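Local structure of coenzyme F420-dependent N(5),N(10)-methenyltetrahydromethanopterin reductase-related protein (Desulfurobacterium thermolithotrophum DSM 11699, 6HUZ) at residues A[255-260]-A[301-306]; A[101-106]-A[131-137]; A[223-228]-A[274-278]; A[26-30]-A[60-64]. The protein binds the iron-guanylylpyridinol cofactor and uses tetrahydrofolate derivatives as substrates, being HmdII, a bacterial paralog of [Fe]-hydrogenase. All blocks are in the same frame, centred on the assembly; numbering follows the deposited sequence.

Contact 1 (A[255-260]-A[301-306]); sequences LEGLIK and LIKEAE. With NA (sodium ion), chain I.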
# COMPACT_ATOMS: atom_id res chain seq x y z
N LEU A 255 -3.56 -1.94 -13.11
CA LEU A 255 -4.38 -0.79 -12.69
C LEU A 255 -5.83 -0.93 -13.11
O LEU A 255 -6.73 -0.44 -12.43
CB LEU A 255 -3.81 0.48 -13.35
CG LEU A 255 -2.61 1.12 -12.63
CD1 LEU A 255 -1.93 2.14 -13.55
CD2 LEU A 255 -3.06 1.75 -11.31
N GLU A 256 -6.07 -1.57 -14.24
CA GLU A 256 -7.43 -1.74 -14.71
C GLU A 256 -8.19 -2.66 -13.76
O GLU A 256 -9.34 -2.42 -13.51
CB GLU A 256 -7.46 -2.25 -16.17
CG GLU A 256 -7.01 -3.68 -16.40
CD GLU A 256 -5.52 -3.87 -16.69
OE1 GLU A 256 -4.71 -3.08 -16.16
OE2 GLU A 256 -5.18 -4.80 -17.45
N GLY A 257 -7.53 -3.67 -13.22
CA GLY A 257 -8.16 -4.60 -12.29
C GLY A 257 -8.42 -3.90 -10.97
O GLY A 257 -9.49 -4.04 -10.39
N LEU A 258 -7.46 -3.11 -10.51
CA LEU A 258 -7.56 -2.34 -9.27
C LEU A 258 -8.79 -1.46 -9.30
O LEU A 258 -9.56 -1.43 -8.34
CB LEU A 258 -6.31 -1.43 -9.14
CG LEU A 258 -6.40 -0.45 -7.98
CD1 LEU A 258 -6.31 -1.16 -6.64
CD2 LEU A 258 -5.32 0.59 -8.09
N ILE A 259 -8.96 -0.73 -10.41
CA ILE A 259 -10.10 0.18 -10.58
C ILE A 259 -11.43 -0.59 -10.62
O ILE A 259 -12.37 -0.21 -9.92
CB ILE A 259 -9.91 1.06 -11.83
CG1 ILE A 259 -8.72 2.05 -11.65
CG2 ILE A 259 -11.20 1.81 -12.17
CD1 ILE A 259 -8.11 2.58 -12.99
N LYS A 260 -11.53 -1.67 -11.42
CA LYS A 260 -12.78 -2.43 -11.52
C LYS A 260 -13.14 -3.14 -10.22
O LYS A 260 -14.32 -3.16 -9.83
CB LYS A 260 -12.67 -3.49 -12.62
CG LYS A 260 -13.94 -4.33 -12.81
CD LYS A 260 -15.10 -3.49 -13.31
CE LYS A 260 -16.13 -4.30 -14.05
NZ LYS A 260 -15.61 -4.87 -15.32
N LEU A 301 -7.96 4.12 -18.81
CA LEU A 301 -7.98 3.10 -17.77
C LEU A 301 -9.39 2.66 -17.45
O LEU A 301 -9.62 1.47 -17.19
CB LEU A 301 -7.31 3.60 -16.50
CG LEU A 301 -5.78 3.77 -16.56
CD1 LEU A 301 -5.23 4.16 -15.17
CD2 LEU A 301 -5.09 2.50 -17.03
N ILE A 302 -10.33 3.63 -17.44
CA ILE A 302 -11.74 3.39 -17.17
C ILE A 302 -12.25 2.43 -18.24
O ILE A 302 -13.05 1.56 -17.92
CB ILE A 302 -12.55 4.72 -17.19
CG1 ILE A 302 -12.05 5.71 -16.11
CG2 ILE A 302 -14.06 4.48 -17.04
CD1 ILE A 302 -12.03 5.17 -14.64
N LYS A 303 -11.78 2.56 -19.49
CA LYS A 303 -12.20 1.68 -20.57
C LYS A 303 -11.63 0.26 -20.35
O LYS A 303 -12.35 -0.72 -20.53
CB LYS A 303 -11.79 2.24 -21.94
CG LYS A 303 -12.56 1.63 -23.10
CD LYS A 303 -11.73 1.53 -24.37
CE LYS A 303 -12.40 0.64 -25.40
NZ LYS A 303 -11.57 0.52 -26.63
N GLU A 304 -10.36 0.15 -19.94
CA GLU A 304 -9.77 -1.18 -19.69
C GLU A 304 -10.55 -1.84 -18.52
O GLU A 304 -10.87 -3.02 -18.58
CB GLU A 304 -8.28 -1.06 -19.30
CG GLU A 304 -7.37 -0.51 -20.38
CD GLU A 304 -5.92 -0.40 -19.96
OE1 GLU A 304 -5.56 -1.01 -18.93
OE2 GLU A 304 -5.13 0.28 -20.66
N ALA A 305 -10.85 -1.06 -17.47
CA ALA A 305 -11.58 -1.58 -16.29
C ALA A 305 -12.93 -2.13 -16.68
O ALA A 305 -13.35 -3.16 -16.16
CB ALA A 305 -11.74 -0.48 -15.25
N GLU A 306 -13.61 -1.48 -17.63
CA GLU A 306 -14.92 -1.95 -18.09
C GLU A 306 -14.80 -3.30 -18.82
O GLU A 306 -15.72 -4.10 -18.77
CB GLU A 306 -15.59 -0.89 -18.97
CG GLU A 306 -16.05 0.32 -18.18
CD GLU A 306 -16.77 1.39 -19.00
OE1 GLU A 306 -16.15 1.95 -19.93
OE2 GLU A 306 -17.95 1.65 -18.70
NA NA I . -1.81 -3.65 -16.59
O HOH W 1 -16.60 -6.52 -17.71
O HOH W 2 -1.01 -3.34 -19.20
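Ala305 presses its methyl group onto the backbone of 255-260, with Ala305 CB 3.5 Å from Glu256 O and Ile259 CG2 close by. This is the tight part of the contact: the two short helical segments approach to 8.0 Å between axes and cross at -74°, with the small alanine near the crossing. The same closeness sets Glu256 CB 3.4 Å from Glu304 CB. Next to it Ile259 CD1 rests on Leu301 CB at 3.7 Å, the two side chains lying roughly at right angles, and Leu301 CD1 goes on to meet Leu255 CD1. Glu256 has its CG between the backbone N and the carbonyl carbon (chi1 70°) and bends again at chi2, a course that turns the carboxylate to a sodium ion. Glu256 OE1 binds that sodium at 3.0 Å, together with a water, Lys356 O and Glu236 of the second subunit. The carboxylate of Glu304 stands almost perpendicular to that of Glu256, and the closeness of like charges is probably eased by Arg232 of the second subunit, which salt-bridges Glu304. Replacing Glu256 by an alanine would probably leave the sodium short of one oxygen ligand. The solvent side is looser. Exposed Lys260 has two conformers; in one, Lys260 NZ donates to Ala305 O at 3.0 Å in the carbonyl plane, and a water links NZ to Glu306 O. Helix 299-306 thus lies across the C-terminal part of helix 232-262, where Tyr221 and Phe214 of the second subunit pack on Leu255 and Ile259.

Contact 2 (A[101-106]-A[131-137]); sequences ETILPY and AIFLEGR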
# COMPACT_ATOMS: atom_id res chain seq x y z
N GLU A 101 29.12 -7.16 -14.57
CA GLU A 101 29.80 -8.45 -14.70
C GLU A 101 31.16 -8.29 -15.37
O GLU A 101 32.11 -9.00 -15.03
CB GLU A 101 28.91 -9.38 -15.54
CG GLU A 101 29.25 -10.86 -15.44
CD GLU A 101 28.10 -11.76 -15.86
OE1 GLU A 101 28.11 -12.95 -15.46
OE2 GLU A 101 27.18 -11.28 -16.56
N THR A 102 31.25 -7.37 -16.32
CA THR A 102 32.48 -7.11 -17.08
C THR A 102 33.56 -6.43 -16.24
O THR A 102 34.73 -6.80 -16.37
CB THR A 102 32.11 -6.31 -18.34
OG1 THR A 102 31.16 -7.05 -19.10
CG2 THR A 102 33.30 -5.97 -19.21
N ILE A 103 33.19 -5.45 -15.39
CA ILE A 103 34.19 -4.73 -14.57
C ILE A 103 34.55 -5.45 -13.28
O ILE A 103 35.58 -5.16 -12.68
CB ILE A 103 33.71 -3.29 -14.23
CG1 ILE A 103 32.54 -3.30 -13.22
CG2 ILE A 103 33.39 -2.52 -15.52
CD1 ILE A 103 31.97 -1.94 -12.80
N LEU A 104 33.70 -6.38 -12.83
CA LEU A 104 33.92 -7.13 -11.60
C LEU A 104 35.36 -7.68 -11.38
O LEU A 104 35.88 -7.54 -10.28
CB LEU A 104 32.87 -8.26 -11.51
CG LEU A 104 32.67 -8.93 -10.18
CD1 LEU A 104 32.07 -7.97 -9.17
CD2 LEU A 104 31.74 -10.11 -10.33
N PRO A 105 36.04 -8.31 -12.36
CA PRO A 105 37.39 -8.81 -12.09
C PRO A 105 38.49 -7.76 -12.04
O PRO A 105 39.61 -8.08 -11.62
CB PRO A 105 37.68 -9.78 -13.26
CG PRO A 105 36.60 -9.57 -14.26
CD PRO A 105 35.60 -8.59 -13.75
N TYR A 106 38.20 -6.52 -12.48
CA TYR A 106 39.19 -5.44 -12.54
C TYR A 106 39.15 -4.42 -11.41
O TYR A 106 40.12 -3.69 -11.25
CB TYR A 106 39.02 -4.71 -13.86
CG TYR A 106 39.15 -5.63 -15.06
CD1 TYR A 106 40.40 -5.88 -15.62
CD2 TYR A 106 38.04 -6.22 -15.64
CE1 TYR A 106 40.53 -6.71 -16.74
CE2 TYR A 106 38.15 -7.04 -16.76
CZ TYR A 106 39.41 -7.28 -17.30
OH TYR A 106 39.58 -8.08 -18.41
N ALA A 131 29.28 -15.15 -10.42
CA ALA A 131 30.45 -14.42 -10.94
C ALA A 131 31.40 -14.11 -9.76
O ALA A 131 32.60 -14.24 -9.90
CB ALA A 131 30.00 -13.14 -11.63
N ILE A 132 30.85 -13.73 -8.61
CA ILE A 132 31.64 -13.44 -7.41
C ILE A 132 32.36 -14.73 -7.00
O ILE A 132 33.56 -14.71 -6.80
CB ILE A 132 30.78 -12.88 -6.27
CG1 ILE A 132 30.27 -11.45 -6.58
CG2 ILE A 132 31.53 -12.90 -4.95
CD1 ILE A 132 28.86 -11.06 -5.83
N PHE A 133 31.63 -15.86 -6.88
CA PHE A 133 32.29 -17.12 -6.52
C PHE A 133 33.44 -17.44 -7.49
O PHE A 133 34.55 -17.75 -7.05
CB PHE A 133 31.31 -18.30 -6.52
CG PHE A 133 31.97 -19.65 -6.36
CD1 PHE A 133 32.50 -20.05 -5.14
CD2 PHE A 133 32.01 -20.56 -7.41
CE1 PHE A 133 33.07 -21.30 -4.99
CE2 PHE A 133 32.61 -21.80 -7.26
CZ PHE A 133 33.16 -22.16 -6.06
N LEU A 134 33.18 -17.39 -8.80
CA LEU A 134 34.18 -17.70 -9.83
C LEU A 134 35.39 -16.78 -9.86
O LEU A 134 36.50 -17.26 -10.05
CB LEU A 134 33.53 -17.69 -11.21
CG LEU A 134 32.59 -18.84 -11.50
CD1 LEU A 134 31.91 -18.65 -12.85
CD2 LEU A 134 33.35 -20.15 -11.47
N GLU A 135 35.19 -15.47 -9.68
CA GLU A 135 36.31 -14.51 -9.73
C GLU A 135 36.92 -14.23 -8.35
O GLU A 135 37.82 -13.40 -8.24
CB GLU A 135 35.81 -13.19 -10.36
CG GLU A 135 35.21 -13.35 -11.75
CD GLU A 135 36.21 -13.65 -12.85
OE1 GLU A 135 35.79 -14.02 -13.97
OE2 GLU A 135 37.43 -13.50 -12.60
N GLY A 136 36.43 -14.91 -7.31
CA GLY A 136 36.92 -14.74 -5.94
C GLY A 136 36.82 -13.31 -5.44
O GLY A 136 37.71 -12.85 -4.71
N ARG A 137 35.73 -12.60 -5.82
CA ARG A 137 35.48 -11.20 -5.46
C ARG A 137 34.54 -11.00 -4.27
O ARG A 137 33.72 -10.07 -4.26
CB ARG A 137 34.96 -10.43 -6.69
CG ARG A 137 36.03 -10.21 -7.79
CD ARG A 137 37.48 -10.05 -7.33
NE ARG A 137 37.71 -8.87 -6.49
CZ ARG A 137 37.99 -7.65 -6.95
NH1 ARG A 137 38.07 -7.43 -8.25
NH2 ARG A 137 38.20 -6.65 -6.10
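Leu104 supplies the apolar part of the contact: its CD2 lies 3.7 Å from Ala131 CB and 4.2 Å from Ile132 CG1. The CG of Leu104 is anti to the backbone N (chi1 -165°), which carries the branched end across to the neighbouring helix. The segments lie at the C-terminal parts of helices 95-103 and 129-135, which belong to successive crossovers, the second also holding helix 121-127, between strands 84-87, 112-115 and 141-144 of the six-stranded parallel sheet; the strand order 3-2-1-4-5-6 is that of a Rossmann fold. Helix 129-135 finishes in a Schellman motif at Gly136, which has positive phi, with Arg137 N bonded back to Ile132 O and Gly136 N only weakly to Phe133 O. The polar contacts gather round Arg137. Bent at chi2 and chi3, it folds back alongside Leu104, whose O lies 3.0 Å from Arg137 NH1, oblique to the guanidinium plane. NH1 is hydrogen-bonded to Leu107 O, while NE is paired with Asp139 in a salt bridge, so the buried guanidinium is fixed from more than one direction. At the exposed side carboxylates meet carbon: Pro105 CB lies 3.8 Å from Glu135 OE2, and Glu101 OE1 brushes Ala131 CB at 4.3 Å, its OE2 being hydrogen-bonded to Tyr127 OH.

Contact 3 (A[223-228]-A[274-278]); sequences VSRDIL and MILDK. With GUE (5,10-Methenyltetrahydrofolate), chain C.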
# COMPACT_ATOMS: atom_id res chain seq x y z
N VAL A 223 -6.83 10.95 12.72
CA VAL A 223 -8.31 10.95 12.82
C VAL A 223 -8.71 9.83 13.78
O VAL A 223 -9.58 10.02 14.62
CB VAL A 223 -8.98 10.73 11.45
CG1 VAL A 223 -10.50 10.56 11.61
CG2 VAL A 223 -8.69 11.89 10.51
N SER A 224 -8.09 8.66 13.66
CA SER A 224 -8.39 7.51 14.54
C SER A 224 -8.10 7.78 16.02
O SER A 224 -8.91 7.46 16.88
CB SER A 224 -7.58 6.29 14.10
OG SER A 224 -8.11 5.84 12.87
N ARG A 225 -6.94 8.36 16.30
CA ARG A 225 -6.48 8.69 17.66
C ARG A 225 -7.32 9.79 18.30
O ARG A 225 -7.74 9.66 19.45
CB ARG A 225 -4.99 9.17 17.58
CG ARG A 225 -4.37 9.79 18.86
CD ARG A 225 -3.06 10.57 18.56
NE ARG A 225 -3.30 11.85 17.89
CZ ARG A 225 -2.38 12.63 17.32
NH1 ARG A 225 -1.10 12.27 17.34
NH2 ARG A 225 -2.73 13.76 16.72
N ASP A 226 -7.57 10.88 17.56
CA ASP A 226 -8.30 12.04 18.08
C ASP A 226 -9.80 12.09 17.92
O ASP A 226 -10.44 12.64 18.79
CB ASP A 226 -7.80 13.34 17.44
CG ASP A 226 -6.33 13.61 17.58
OD1 ASP A 226 -5.71 13.04 18.50
OD2 ASP A 226 -5.80 14.38 16.76
N ILE A 227 -10.35 11.61 16.80
CA ILE A 227 -11.79 11.72 16.58
C ILE A 227 -12.54 10.42 16.81
O ILE A 227 -13.52 10.44 17.54
CB ILE A 227 -12.02 12.33 15.16
CG1 ILE A 227 -11.30 13.71 15.04
CG2 ILE A 227 -13.49 12.47 14.91
CD1 ILE A 227 -11.25 14.32 13.67
N LEU A 228 -12.13 9.31 16.19
CA LEU A 228 -12.85 8.05 16.41
C LEU A 228 -12.57 7.50 17.80
O LEU A 228 -13.43 6.81 18.37
CB LEU A 228 -12.42 7.02 15.38
CG LEU A 228 -12.80 7.38 13.94
CD1 LEU A 228 -12.35 6.29 12.99
CD2 LEU A 228 -14.32 7.62 13.85
N MET A 274 -15.88 9.47 6.51
CA MET A 274 -14.63 9.56 7.26
C MET A 274 -14.07 10.99 7.16
O MET A 274 -12.95 11.24 7.61
CB MET A 274 -13.66 8.47 6.81
CG MET A 274 -13.93 7.11 7.45
SD MET A 274 -13.75 7.09 9.29
CE MET A 274 -11.96 7.59 9.46
N ILE A 275 -14.86 11.94 6.57
CA ILE A 275 -14.45 13.34 6.49
C ILE A 275 -15.04 13.90 7.79
O ILE A 275 -16.17 14.41 7.81
CB ILE A 275 -15.00 14.04 5.22
CG1 ILE A 275 -14.39 13.42 3.95
CG2 ILE A 275 -14.72 15.55 5.25
CD1 ILE A 275 -15.12 13.81 2.65
N LEU A 276 -14.30 13.75 8.90
CA LEU A 276 -14.77 14.16 10.23
C LEU A 276 -14.26 15.53 10.73
O LEU A 276 -14.94 16.15 11.54
CB LEU A 276 -14.49 13.05 11.24
CG LEU A 276 -15.10 11.68 10.86
CD1 LEU A 276 -14.49 10.54 11.68
CD2 LEU A 276 -16.60 11.69 10.99
N ASP A 277 -13.10 16.00 10.24
CA ASP A 277 -12.56 17.32 10.63
C ASP A 277 -11.86 17.87 9.40
O ASP A 277 -10.65 17.64 9.22
CB ASP A 277 -11.59 17.24 11.82
CG ASP A 277 -11.10 18.60 12.31
OD1 ASP A 277 -11.36 19.62 11.63
OD2 ASP A 277 -10.45 18.64 13.38
N LYS A 278 -12.61 18.59 8.55
CA LYS A 278 -12.08 19.15 7.32
C LYS A 278 -10.73 19.84 7.48
O LYS A 278 -9.84 19.61 6.67
CB LYS A 278 -13.09 20.10 6.68
CG LYS A 278 -14.26 19.38 6.02
CD LYS A 278 -15.45 20.32 5.82
CE LYS A 278 -16.79 19.65 6.07
NZ LYS A 278 -17.44 19.22 4.80
N1 GUE C . -17.06 5.60 7.62
C2 GUE C . -16.86 4.44 6.95
N3 GUE C . -16.66 3.26 7.56
C4 GUE C . -16.65 3.12 8.87
C6 GUE C . -17.75 5.42 11.71
C1' GUE C . -14.72 2.45 16.55
C2' GUE C . -14.05 2.27 15.33
C3' GUE C . -14.53 2.90 14.18
C4' GUE C . -15.68 3.70 14.22
C5' GUE C . -16.36 3.84 15.44
O4 GUE C . -16.47 1.99 9.37
C4A GUE C . -16.90 4.33 9.68
N5 GUE C . -16.87 4.45 11.07
C7 GUE C . -17.30 6.75 11.11
N8 GUE C . -17.31 6.74 9.66
C8A GUE C . -17.09 5.60 8.96
N2 GUE C . -16.83 4.51 5.59
C9 GUE C . -17.19 5.39 13.14
N10 GUE C . -16.24 4.29 13.06
C6' GUE C . -15.87 3.22 16.59
C11 GUE C . -14.22 1.77 17.81
O11 GUE C . -13.07 1.35 17.88
N GUE C . -15.06 1.62 18.84
CA GUE C . -14.73 0.83 20.03
C GUE C . -15.75 -0.26 20.28
OX1 GUE C . -16.93 -0.10 19.88
OX2 GUE C . -15.40 -1.30 20.88
CB GUE C . -14.54 1.71 21.26
CG GUE C . -14.70 3.21 20.99
CD GUE C . -14.64 4.06 22.25
OE1 GUE C . -13.93 5.10 22.23
OE2 GUE C . -15.31 3.70 23.26
C1 GUE C . -16.06 3.87 11.86
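Met274 pushes its methyl end between two side chains of the helix, Met274 CE lying 3.9 Å from Val223 CG1 and 3.8 Å from Leu228 CD1. It meets leucine at about a right angle and valine on a slant. Bends at chi2 (-63°) and chi3 fold the methionine back on itself, so that one flank faces the bound 5,10-methenyltetrahydrofolate: Met274 CG is 3.5 Å from the ligand's N1, and SD touches the same pterin near N8. Leu228 is also shared between protein and ligand. Leu228 CD1 takes the methionine, whereas Leu228 CD2 sits 3.6 Å from Leu276 CD1, again at a right angle, and 3.7 Å from ligand C9. Leu276 and Ile227 run past each other in opposite directions, with Ile227 CG2 on Leu276 CB at 3.8 Å. At the outer end Ile227 CD1 ends the row by touching Asp277 CB at 3.5 Å. The helix widens into a pi-type turn here, Val223 O accepting from both Ile227 N and Leu228 N. An alanine in place of Met274 would probably open a gap between Val223, Leu228 and the pterin, and let the ligand's ring system shift. Thr230 and Ser273 bind the same ligand, as do Lys17 and Gly203 of the second subunit, and the contact therefore forms one apolar wall of a folate pocket set between two subunits.

Contact 4 (A[26-30]-A[60-64]); sequences GEPPY and IRKKV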
# COMPACT_ATOMS: atom_id res chain seq x y z
N GLY A 26 18.56 24.39 -12.94
CA GLY A 26 19.95 24.14 -13.33
C GLY A 26 20.12 24.11 -14.84
O GLY A 26 19.24 24.55 -15.57
N GLU A 27 21.28 23.62 -15.31
CA GLU A 27 21.60 23.53 -16.74
C GLU A 27 22.25 22.23 -17.07
O GLU A 27 22.94 21.68 -16.21
CB GLU A 27 22.69 24.55 -17.08
CG GLU A 27 22.26 25.98 -16.98
CD GLU A 27 23.36 26.89 -17.46
OE1 GLU A 27 23.19 27.46 -18.56
OE2 GLU A 27 24.38 27.03 -16.75
N PRO A 28 22.17 21.77 -18.34
CA PRO A 28 22.86 20.53 -18.70
C PRO A 28 24.36 20.76 -18.50
O PRO A 28 24.82 21.91 -18.48
CB PRO A 28 22.46 20.28 -20.16
CG PRO A 28 22.00 21.58 -20.66
CD PRO A 28 21.44 22.33 -19.49
N PRO A 29 25.14 19.69 -18.32
CA PRO A 29 24.76 18.27 -18.34
C PRO A 29 24.19 17.76 -17.02
O PRO A 29 24.67 18.12 -15.94
CB PRO A 29 26.07 17.59 -18.70
CG PRO A 29 27.10 18.42 -17.98
CD PRO A 29 26.60 19.85 -18.13
N TYR A 30 23.16 16.93 -17.12
CA TYR A 30 22.48 16.34 -15.97
C TYR A 30 22.83 14.86 -15.89
O TYR A 30 23.24 14.27 -16.88
CB TYR A 30 20.96 16.45 -16.19
CG TYR A 30 20.44 17.87 -16.16
CD1 TYR A 30 20.36 18.59 -14.97
CD2 TYR A 30 19.94 18.47 -17.32
CE1 TYR A 30 19.81 19.87 -14.93
CE2 TYR A 30 19.42 19.76 -17.30
CZ TYR A 30 19.34 20.45 -16.10
OH TYR A 30 18.81 21.73 -16.07
N ILE A 60 29.90 21.03 -23.98
CA ILE A 60 29.51 20.31 -22.78
C ILE A 60 30.64 19.40 -22.36
O ILE A 60 30.96 19.32 -21.17
CB ILE A 60 28.19 19.55 -23.03
CG1 ILE A 60 27.04 20.56 -23.10
CG2 ILE A 60 27.94 18.52 -21.94
CD1 ILE A 60 25.78 20.04 -23.79
N ARG A 61 31.27 18.71 -23.32
CA ARG A 61 32.39 17.83 -23.00
C ARG A 61 33.53 18.62 -22.35
O ARG A 61 34.08 18.19 -21.32
CB ARG A 61 32.88 17.13 -24.28
CG ARG A 61 33.87 16.01 -24.02
CD ARG A 61 34.49 15.46 -25.30
NE ARG A 61 35.59 14.53 -24.98
CZ ARG A 61 35.85 13.40 -25.62
NH1 ARG A 61 36.87 12.63 -25.24
NH2 ARG A 61 35.10 13.02 -26.66
N LYS A 62 33.88 19.80 -22.92
CA LYS A 62 34.94 20.67 -22.42
C LYS A 62 34.65 21.10 -20.98
O LYS A 62 35.58 21.17 -20.17
CB LYS A 62 35.09 21.91 -23.30
CG LYS A 62 35.94 23.02 -22.66
CD LYS A 62 36.39 24.07 -23.67
CE LYS A 62 37.54 24.91 -23.16
NZ LYS A 62 37.12 25.85 -22.08
N LYS A 63 33.38 21.42 -20.68
CA LYS A 63 32.98 21.84 -19.34
C LYS A 63 33.23 20.71 -18.33
O LYS A 63 33.70 20.96 -17.21
CB LYS A 63 31.49 22.25 -19.37
CG LYS A 63 30.93 22.75 -18.04
CD LYS A 63 29.45 23.09 -18.15
CE LYS A 63 28.87 23.54 -16.83
NZ LYS A 63 27.43 23.86 -16.93
N VAL A 64 32.94 19.46 -18.72
CA VAL A 64 33.14 18.29 -17.88
C VAL A 64 34.64 18.06 -17.67
O VAL A 64 35.07 17.89 -16.53
CB VAL A 64 32.46 17.03 -18.46
CG1 VAL A 64 32.98 15.77 -17.76
CG2 VAL A 64 30.93 17.12 -18.32
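Pro29 meets Ile60 of helix 58-66 beside a flat group, the ring of Tyr30, that takes another course. Glu27 O sits over one face of the Tyr30 ring, 3.8 Å above the plane and offset toward the rim; Val20 and Pro21 of helix 20-23 touch the tyrosine side chain, and its OH is hydrogen-bonded to Gly25 O. Pro29, joined to Pro28 by a cis peptide bond, offers the rim of its puckered ring to the helix: Pro29 CB lies 3.9 Å from Ile60 CG2 and Pro29 CG 4.1 Å from Val64 CG2. Both approaches are antiparallel slides, the ring passing alongside the branched chains without stacking on them. On the helix, Ile60 can reach the proline because CG2 is anti to the backbone N while CG1 lies beside it. Lys63 stretches fully extended from the helix toward the loop, which brings Lys63 NZ to 3.6 Å from Pro28 O. Glu27 OE2 stands 4.4 Å from Lys63 NZ, beyond salt-bridge range. Helix 58-66 connects strand 45-49 to strand 70-72, the last strand on this side of the Rossmann sheet, and Val64 also leans on Leu71 of that strand. Pro29 packs on Phe8, and its side chain is about 10 Å from the bound iron-guanylylpyridinol. Chemically, the hold is mainly one rigid ring against two branched aliphatic chains, and the lysine probably adds a weak electrostatic pull at the exposed rim.

How the contacts relate
Contact 3 is the most buried of the four, wholly apolar across its interface and lined up against the folate. Contacts 1, 2 and 4 are each part core and part surface. Contacts 2 and 4 belong to the Rossmann-type domain, about 33 Å apart between centres, and neither is touched by the second subunit; contact 2 holds a buried arginine whose polar partners lie mostly beyond its two segments, while contact 4 relies on a proline and an exposed lysine. Contacts 1 and 3 lie in the helical part, contact 3 on helix 207-228 and contact 1 on the next, 232-262, and both meet the second subunit. There the chemistry changes with place: contact 1 combines a tight helix crossing with a sodium site shared between subunits, contact 3 a ligand pocket.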